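Local coordinates for Alpha/beta hydrolase (Streptomyces albidoflavus, PDB 6KSU), which probably acts as a stand-alone peptide cyclase of the penicillin-binding-protein type, closing non-ribosomal peptides into macrolactams by heterochiral coupling, at residues H42-A47 with A350-G355; A211-P216 with H245-S250. All coordinates share one frame; numbering follows the deposited sequence.

From the N terminus, helix 23-41 leads into residues 42-47, the first half of contact 1, where the chain turns into strand 46-53. Contact 2 comes next: residues 211-216, beyond helix 194-206, meet residues 245-250, and a loop with 28 residues between its two sides is closed at the surface. Only much later does strand 344-350 bring in residues 350-355 to complete contact 1, so the small loop lies wholly within the large one and the two do not cross. Contact 1 ties early and late parts of the beta-lactamase-like fold together, joining strand 46-53 to strand 344-350; contact 2 joins two loops of the intervening region. Their centres lie about 21 Å apart.

Contact 1. Residues H42-A47 with A350-G355; sequences HRVTGA and ANSTAG
The carbonyl oxygen of Gly-46 receives two groups from residues 350-355: Asn-351 N donates a hydrogen bond of 3.2 Å to Gly-46 O, bent to 150° at the hydrogen and tilted somewhat from the carbonyl plane, and Ala-350 CA approaches Gly-46 O at 3.5 Å in a CA-H...O contact. With chi1 72° the amide of Asn-351 turns toward residues 45-46. Its ND2 donates to the carbonyls of Glu-229 and Leu-64, which should fix the rotation of the amide and leave OD1 facing those residues. Thr-45 crosses this side chain at about a right angle, its CB 3.4 Å from Asn-351 OD1, and glycine at 46 brings no side chain into the tight space beside that oxygen.

Farther back, Val-44 spreads its two methyls over different partners. Val-44 CG1, anti to the backbone N, lies 3.9 Å from Ala-350 CB, whereas Val-44 CG2 points to Ala-354 CB at 4.1 Å. The small alanine methyls are consistent with the close approach of the two segments, and Ala-354 CB also rests 3.4 Å from His-42 O. Ser-352 suits the start of helix 355-365 because its OG takes a weak capping bond from Ala-354 N, while its carbonyl closes a type I turn to Gly-355. In residues 42-47, Arg-43, with positive phi, ends helix 23-41 in a Schellman motif. Ala-47 and Ala-350 then form an antiparallel non-hydrogen-bonded pair, joining strands 46-53 and 344-350 side by side in the antiparallel sheet characteristic of penicillin-binding proteins and serine beta-lactamases.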
ATOM      1  N   HIS A  42      16.812  -6.039  15.495  1.00 36.70           N
ATOM      2  CA  HIS A  42      15.377  -5.871  15.745  1.00 32.39           C
ATOM      3  C   HIS A  42      14.661  -7.202  15.987  1.00 30.13           C
ATOM      4  O   HIS A  42      13.437  -7.218  16.167  1.00 30.10           O
ATOM      5  CB  HIS A  42      14.706  -5.109  14.587  1.00 33.45           C
ATOM      6  CG  HIS A  42      15.251  -3.726  14.373  1.00 34.24           C
ATOM      7  ND1 HIS A  42      15.262  -2.768  15.362  1.00 45.18           N
ATOM      8  CD2 HIS A  42      15.844  -3.156  13.298  1.00 34.29           C
ATOM      9  CE1 HIS A  42      15.828  -1.664  14.903  1.00 40.47           C
ATOM     10  NE2 HIS A  42      16.193  -1.876  13.653  1.00 36.93           N
ATOM     11  N   ARG A  43      15.403  -8.309  16.013  1.00 31.56           N
ATOM     12  CA  ARG A  43      14.872  -9.648  16.274  1.00 32.46           C
ATOM     13  C   ARG A  43      13.635  -9.969  15.429  1.00 27.23           C
ATOM     14  O   ARG A  43      12.594 -10.409  15.922  1.00 21.91           O
ATOM     15  CB  ARG A  43      14.620  -9.838  17.763  1.00 35.60           C
ATOM     16  CG  ARG A  43      15.934  -9.996  18.528  1.00 40.28           C
ATOM     17  CD  ARG A  43      15.811 -11.007  19.671  1.00 50.95           C
ATOM     18  NE  ARG A  43      14.561 -10.862  20.413  1.00 48.77           N
ATOM     19  CZ  ARG A  43      14.196  -9.759  21.058  1.00 51.07           C
ATOM     20  NH1 ARG A  43      14.989  -8.695  21.072  1.00 54.47           N
ATOM     21  NH2 ARG A  43      13.034  -9.721  21.696  1.00 50.96           N
ATOM     22  N   VAL A  44      13.795  -9.790  14.115  1.00 24.69           N
ATOM     23  CA  VAL A  44      12.818 -10.265  13.143  1.00 24.91           C
ATOM     24  C   VAL A  44      12.869 -11.783  13.043  1.00 22.60           C
ATOM     25  O   VAL A  44      13.953 -12.373  12.957  1.00 22.67           O
ATOM     26  CB  VAL A  44      13.101  -9.608  11.786  1.00 26.15           C
ATOM     27  CG1 VAL A  44      12.111 -10.083  10.765  1.00 18.03           C
ATOM     28  CG2 VAL A  44      13.043  -8.075  11.954  1.00 29.10           C
ATOM     29  N   THR A  45      11.693 -12.424  13.055  1.00 21.66           N
ATOM     30  CA  THR A  45      11.639 -13.880  12.927  1.00 24.49           C
ATOM     31  C   THR A  45      12.330 -14.361  11.657  1.00 24.08           C
ATOM     32  O   THR A  45      13.159 -15.279  11.699  1.00 24.16           O
ATOM     33  CB  THR A  45      10.198 -14.397  12.953  1.00 25.91           C
ATOM     34  OG1 THR A  45       9.523 -13.892  14.113  1.00 18.64           O
ATOM     35  CG2 THR A  45      10.207 -15.926  13.041  1.00 24.04           C
ATOM     36  N   GLY A  46      11.998 -13.757  10.519  1.00 25.20           N
ATOM     37  CA  GLY A  46      12.564 -14.128   9.232  1.00 18.80           C
ATOM     38  C   GLY A  46      12.343 -12.996   8.254  1.00 22.37           C
ATOM     39  O   GLY A  46      11.451 -12.155   8.427  1.00 21.59           O
ATOM     40  N   ALA A  47      13.187 -12.959   7.229  1.00 22.83           N
ATOM     41  CA  ALA A  47      13.103 -11.834   6.308  1.00 19.49           C
ATOM     42  C   ALA A  47      13.756 -12.214   4.995  1.00 22.91           C
ATOM     43  O   ALA A  47      14.600 -13.116   4.927  1.00 23.35           O
ATOM     44  CB  ALA A  47      13.755 -10.572   6.907  1.00 20.16           C
ATOM     45  N   ALA A 350       9.196  -9.321   5.647  1.00 18.22           N
ATOM     46  CA  ALA A 350       9.504  -9.680   7.017  1.00 22.32           C
ATOM     47  C   ALA A 350       8.251 -10.278   7.620  1.00 23.74           C
ATOM     48  O   ALA A 350       7.136  -9.920   7.240  1.00 27.90           O
ATOM     49  CB  ALA A 350      10.011  -8.480   7.830  1.00 17.84           C
ATOM     50  N   ASN A 351       8.439 -11.210   8.547  1.00 22.22           N
ATOM     51  CA  ASN A 351       7.312 -11.930   9.112  1.00 22.98           C
ATOM     52  C   ASN A 351       7.251 -11.787  10.634  1.00 24.87           C
ATOM     53  O   ASN A 351       6.760 -12.681  11.321  1.00 21.59           O
ATOM     54  CB  ASN A 351       7.319 -13.406   8.671  1.00 20.11           C
ATOM     55  CG  ASN A 351       8.431 -14.260   9.327  1.00 24.29           C
ATOM     56  OD1 ASN A 351       9.493 -13.759   9.697  1.00 28.48           O
ATOM     57  ND2 ASN A 351       8.186 -15.568   9.433  1.00 20.80           N
ATOM     58  N   SER A 352       7.671 -10.641  11.172  1.00 24.50           N
ATOM     59  CA  SER A 352       7.297 -10.282  12.541  1.00 24.61           C
ATOM     60  C   SER A 352       6.876  -8.811  12.604  1.00 26.55           C
ATOM     61  O   SER A 352       7.184  -8.015  11.719  1.00 24.66           O
ATOM     62  CB  SER A 352       8.425 -10.546  13.542  1.00 21.48           C
ATOM     63  OG  SER A 352       9.428  -9.566  13.397  1.00 25.92           O
ATOM     64  N   THR A 353       6.179  -8.445  13.684  1.00 23.51           N
ATOM     65  CA  THR A 353       5.762  -7.062  13.863  1.00 26.11           C
ATOM     66  C   THR A 353       6.938  -6.085  13.847  1.00 27.71           C
ATOM     67  O   THR A 353       6.716  -4.884  13.683  1.00 36.33           O
ATOM     68  CB  THR A 353       4.951  -6.910  15.170  1.00 29.23           C
ATOM     69  OG1 THR A 353       5.629  -7.558  16.253  1.00 31.56           O
ATOM     70  CG2 THR A 353       3.584  -7.540  15.020  1.00 28.32           C
ATOM     71  N   ALA A 354       8.177  -6.555  13.973  1.00 25.57           N
ATOM     72  CA  ALA A 354       9.320  -5.651  13.894  1.00 28.43           C
ATOM     73  C   ALA A 354       9.726  -5.309  12.464  1.00 30.08           C
ATOM     74  O   ALA A 354      10.618  -4.465  12.275  1.00 26.58           O
ATOM     75  CB  ALA A 354      10.525  -6.247  14.623  1.00 30.25           C
ATOM     76  N   GLY A 355       9.119  -5.951  11.465  1.00 26.13           N
ATOM     77  CA  GLY A 355       9.345  -5.617  10.071  1.00 24.82           C
ATOM     78  C   GLY A 355       9.430  -4.135   9.756  1.00 25.84           C
ATOM     79  O   GLY A 355      10.380  -3.679   9.107  1.00 25.97           O
TER

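Contact 2. Residues A211-P216 with H245-S250; sequences AFLHDP and HMASLS
His-214 reaches from residues 211-216 across to Ala-247 and Leu-249: its CB meets Leu-249 while the outer ring atoms gather at one oxygen, Ala-247 O. His-214 CB lies 3.6 Å from Leu-249 CD1, an aliphatic contact at the root of the side chain. From there CG stands beside the backbone N (chi1 -51°), which sends the imidazole toward the backbone of 247. The ring meets Ala-247 O at its edge, near its own plane. His-214 CD2 comes within 3.0 Å of Ala-247 O, and at the tip His-214 NE2 lies 2.6 Å from Ala-247 O. That last pair is a weak hydrogen bond despite its short length, because the angle at the hydrogen is only 119° and the oxygen sits off to the CD2 side of the N-H. Histidine suits the place, pairing a CB that packs on leucine with a ring N-H that can reach a carbonyl.

Leucine and proline contacts accompany this bond. Leu-213 forks toward residues 245-250: Leu-213 CD1 is 4.1 Å from Ala-247 CB, and Leu-213 CD2 is 3.9 Å from His-245 NE2, meeting that ring obliquely. Leu-249, its CG anti to the backbone N (chi1 175°), extends its branch to Pro-216, where Leu-249 CD1 lies 3.9 Å from Pro-216 CD. The compact proline ring offers a rigid apolar surface to this leucine.

Trp-195, from helix 194-206, touches both Pro-216 and Leu-249 and donates through NE1 to His-214 O. Leu-213 in turn packs on Val-258 of strand 258-259, so this surface contact packs against both helix 194-206 and strand 258-259.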
ATOM      1  N   ALA A 211       0.584 -17.594  -5.008  1.00 24.11           N
ATOM      2  CA  ALA A 211       0.098 -17.969  -3.696  1.00 24.80           C
ATOM      3  C   ALA A 211      -0.744 -16.819  -3.157  1.00 24.18           C
ATOM      4  O   ALA A 211      -0.511 -15.645  -3.478  1.00 18.05           O
ATOM      5  CB  ALA A 211       1.260 -18.313  -2.760  1.00 21.62           C
ATOM      6  N   PHE A 212      -1.739 -17.170  -2.350  1.00 21.58           N
ATOM      7  CA  PHE A 212      -2.718 -16.211  -1.878  1.00 23.15           C
ATOM      8  C   PHE A 212      -2.986 -16.471  -0.407  1.00 24.35           C
ATOM      9  O   PHE A 212      -2.863 -17.605   0.060  1.00 17.86           O
ATOM     10  CB  PHE A 212      -4.028 -16.314  -2.663  1.00 22.09           C
ATOM     11  CG  PHE A 212      -3.847 -16.235  -4.166  1.00 27.20           C
ATOM     12  CD1 PHE A 212      -3.907 -15.016  -4.826  1.00 23.52           C
ATOM     13  CD2 PHE A 212      -3.611 -17.385  -4.917  1.00 27.78           C
ATOM     14  CE1 PHE A 212      -3.743 -14.944  -6.202  1.00 26.95           C
ATOM     15  CE2 PHE A 212      -3.444 -17.320  -6.286  1.00 23.26           C
ATOM     16  CZ  PHE A 212      -3.509 -16.093  -6.930  1.00 28.27           C
ATOM     17  N   LEU A 213      -3.341 -15.398   0.317  1.00 25.66           N
ATOM     18  CA  LEU A 213      -3.913 -15.541   1.651  1.00 28.12           C
ATOM     19  C   LEU A 213      -5.088 -16.509   1.624  1.00 27.89           C
ATOM     20  O   LEU A 213      -5.148 -17.457   2.412  1.00 28.73           O
ATOM     21  CB  LEU A 213      -4.347 -14.168   2.193  1.00 23.41           C
ATOM     22  CG  LEU A 213      -3.150 -13.273   2.497  1.00 24.97           C
ATOM     23  CD1 LEU A 213      -3.561 -11.897   3.100  1.00 20.91           C
ATOM     24  CD2 LEU A 213      -2.193 -14.062   3.439  1.00 24.88           C
ATOM     25  N   HIS A 214      -6.024 -16.298   0.705  1.00 28.51           N
ATOM     26  CA  HIS A 214      -7.157 -17.197   0.521  1.00 28.58           C
ATOM     27  C   HIS A 214      -7.418 -17.394  -0.957  1.00 30.71           C
ATOM     28  O   HIS A 214      -7.595 -16.417  -1.695  1.00 32.67           O
ATOM     29  CB  HIS A 214      -8.426 -16.649   1.186  1.00 32.68           C
ATOM     30  CG  HIS A 214      -8.235 -16.253   2.615  1.00 38.79           C
ATOM     31  ND1 HIS A 214      -8.023 -17.176   3.618  1.00 39.65           N
ATOM     32  CD2 HIS A 214      -8.229 -15.034   3.211  1.00 35.95           C
ATOM     33  CE1 HIS A 214      -7.894 -16.542   4.772  1.00 39.00           C
ATOM     34  NE2 HIS A 214      -8.015 -15.243   4.552  1.00 37.65           N
ATOM     35  N   ASP A 215      -7.485 -18.652  -1.371  1.00 32.19           N
ATOM     36  CA  ASP A 215      -7.839 -19.014  -2.742  1.00 32.06           C
ATOM     37  C   ASP A 215      -9.183 -19.729  -2.734  1.00 32.09           C
ATOM     38  O   ASP A 215      -9.253 -20.902  -2.319  1.00 33.71           O
ATOM     39  CB  ASP A 215      -6.751 -19.896  -3.358  1.00 27.83           C
ATOM     40  CG  ASP A 215      -6.917 -20.077  -4.853  1.00 28.90           C
ATOM     41  OD1 ASP A 215      -8.008 -19.768  -5.365  1.00 27.96           O
ATOM     42  OD2 ASP A 215      -5.971 -20.568  -5.523  1.00 32.73           O
ATOM     43  N   PRO A 216     -10.272 -19.087  -3.164  1.00 36.94           N
ATOM     44  CA  PRO A 216     -11.591 -19.740  -3.140  1.00 34.79           C
ATOM     45  C   PRO A 216     -11.841 -20.699  -4.294  1.00 32.02           C
ATOM     46  O   PRO A 216     -12.943 -21.248  -4.378  1.00 37.66           O
ATOM     47  CB  PRO A 216     -12.563 -18.550  -3.208  1.00 30.87           C
ATOM     48  CG  PRO A 216     -11.808 -17.511  -3.977  1.00 37.02           C
ATOM     49  CD  PRO A 216     -10.337 -17.712  -3.688  1.00 33.04           C
ATOM     50  N   HIS A 245      -3.692 -13.934  11.916  1.00 48.50           N
ATOM     51  CA  HIS A 245      -4.319 -12.827  11.208  1.00 58.45           C
ATOM     52  C   HIS A 245      -5.631 -13.313  10.611  1.00 62.51           C
ATOM     53  O   HIS A 245      -5.683 -14.390  10.002  1.00 62.53           O
ATOM     54  CB  HIS A 245      -3.410 -12.282  10.100  1.00 55.67           C
ATOM     55  CG  HIS A 245      -3.183 -13.251   8.978  1.00 60.89           C
ATOM     56  ND1 HIS A 245      -2.161 -14.178   8.988  1.00 63.38           N
ATOM     57  CD2 HIS A 245      -3.858 -13.448   7.820  1.00 58.65           C
ATOM     58  CE1 HIS A 245      -2.210 -14.897   7.881  1.00 64.16           C
ATOM     59  NE2 HIS A 245      -3.232 -14.476   7.157  1.00 64.13           N
ATOM     60  N   MET A 246      -6.690 -12.539  10.812  1.00 62.00           N
ATOM     61  CA  MET A 246      -7.931 -12.716  10.072  1.00 62.36           C
ATOM     62  C   MET A 246      -7.900 -11.732   8.910  1.00 60.22           C
ATOM     63  O   MET A 246      -7.723 -10.525   9.114  1.00 60.25           O
ATOM     64  CB  MET A 246      -9.157 -12.493  10.959  1.00 65.03           C
ATOM     65  CG  MET A 246      -9.890 -13.775  11.382  1.00 69.96           C
ATOM     66  SD  MET A 246     -10.989 -13.527  12.809  1.00 88.65           S
ATOM     67  CE  MET A 246     -12.002 -15.011  12.753  1.00 81.09           C
ATOM     68  N   ALA A 247      -8.018 -12.254   7.696  1.00 58.73           N
ATOM     69  CA  ALA A 247      -8.037 -11.436   6.491  1.00 54.27           C
ATOM     70  C   ALA A 247      -9.225 -11.883   5.659  1.00 54.55           C
ATOM     71  O   ALA A 247      -9.288 -13.043   5.237  1.00 53.35           O
ATOM     72  CB  ALA A 247      -6.727 -11.566   5.710  1.00 50.34           C
ATOM     73  N   SER A 248     -10.180 -10.980   5.460  1.00 48.03           N
ATOM     74  CA  SER A 248     -11.384 -11.344   4.737  1.00 49.03           C
ATOM     75  C   SER A 248     -11.050 -11.709   3.293  1.00 50.95           C
ATOM     76  O   SER A 248     -10.098 -11.197   2.701  1.00 41.52           O
ATOM     77  CB  SER A 248     -12.404 -10.207   4.788  1.00 57.55           C
ATOM     78  OG  SER A 248     -12.264  -9.335   3.682  1.00 62.60           O
ATOM     79  N   LEU A 249     -11.847 -12.627   2.741  1.00 40.05           N
ATOM     80  CA  LEU A 249     -11.649 -13.089   1.374  1.00 41.57           C
ATOM     81  C   LEU A 249     -11.738 -11.941   0.372  1.00 35.23           C
ATOM     82  O   LEU A 249     -10.945 -11.871  -0.574  1.00 30.36           O
ATOM     83  CB  LEU A 249     -12.682 -14.166   1.044  1.00 35.50           C
ATOM     84  CG  LEU A 249     -12.615 -14.627  -0.413  1.00 39.15           C
ATOM     85  CD1 LEU A 249     -11.336 -15.454  -0.616  1.00 35.22           C
ATOM     86  CD2 LEU A 249     -13.865 -15.397  -0.848  1.00 35.52           C
ATOM     87  N   SER A 250     -12.688 -11.027   0.572  1.00 36.77           N
ATOM     88  CA  SER A 250     -12.937  -9.947  -0.380  1.00 35.69           C
ATOM     89  C   SER A 250     -11.769  -8.978  -0.522  1.00 29.38           C
ATOM     90  O   SER A 250     -11.743  -8.212  -1.486  1.00 28.22           O
ATOM     91  CB  SER A 250     -14.189  -9.181   0.036  1.00 33.92           C
ATOM     92  OG  SER A 250     -14.111  -8.850   1.408  1.00 41.30           O
TER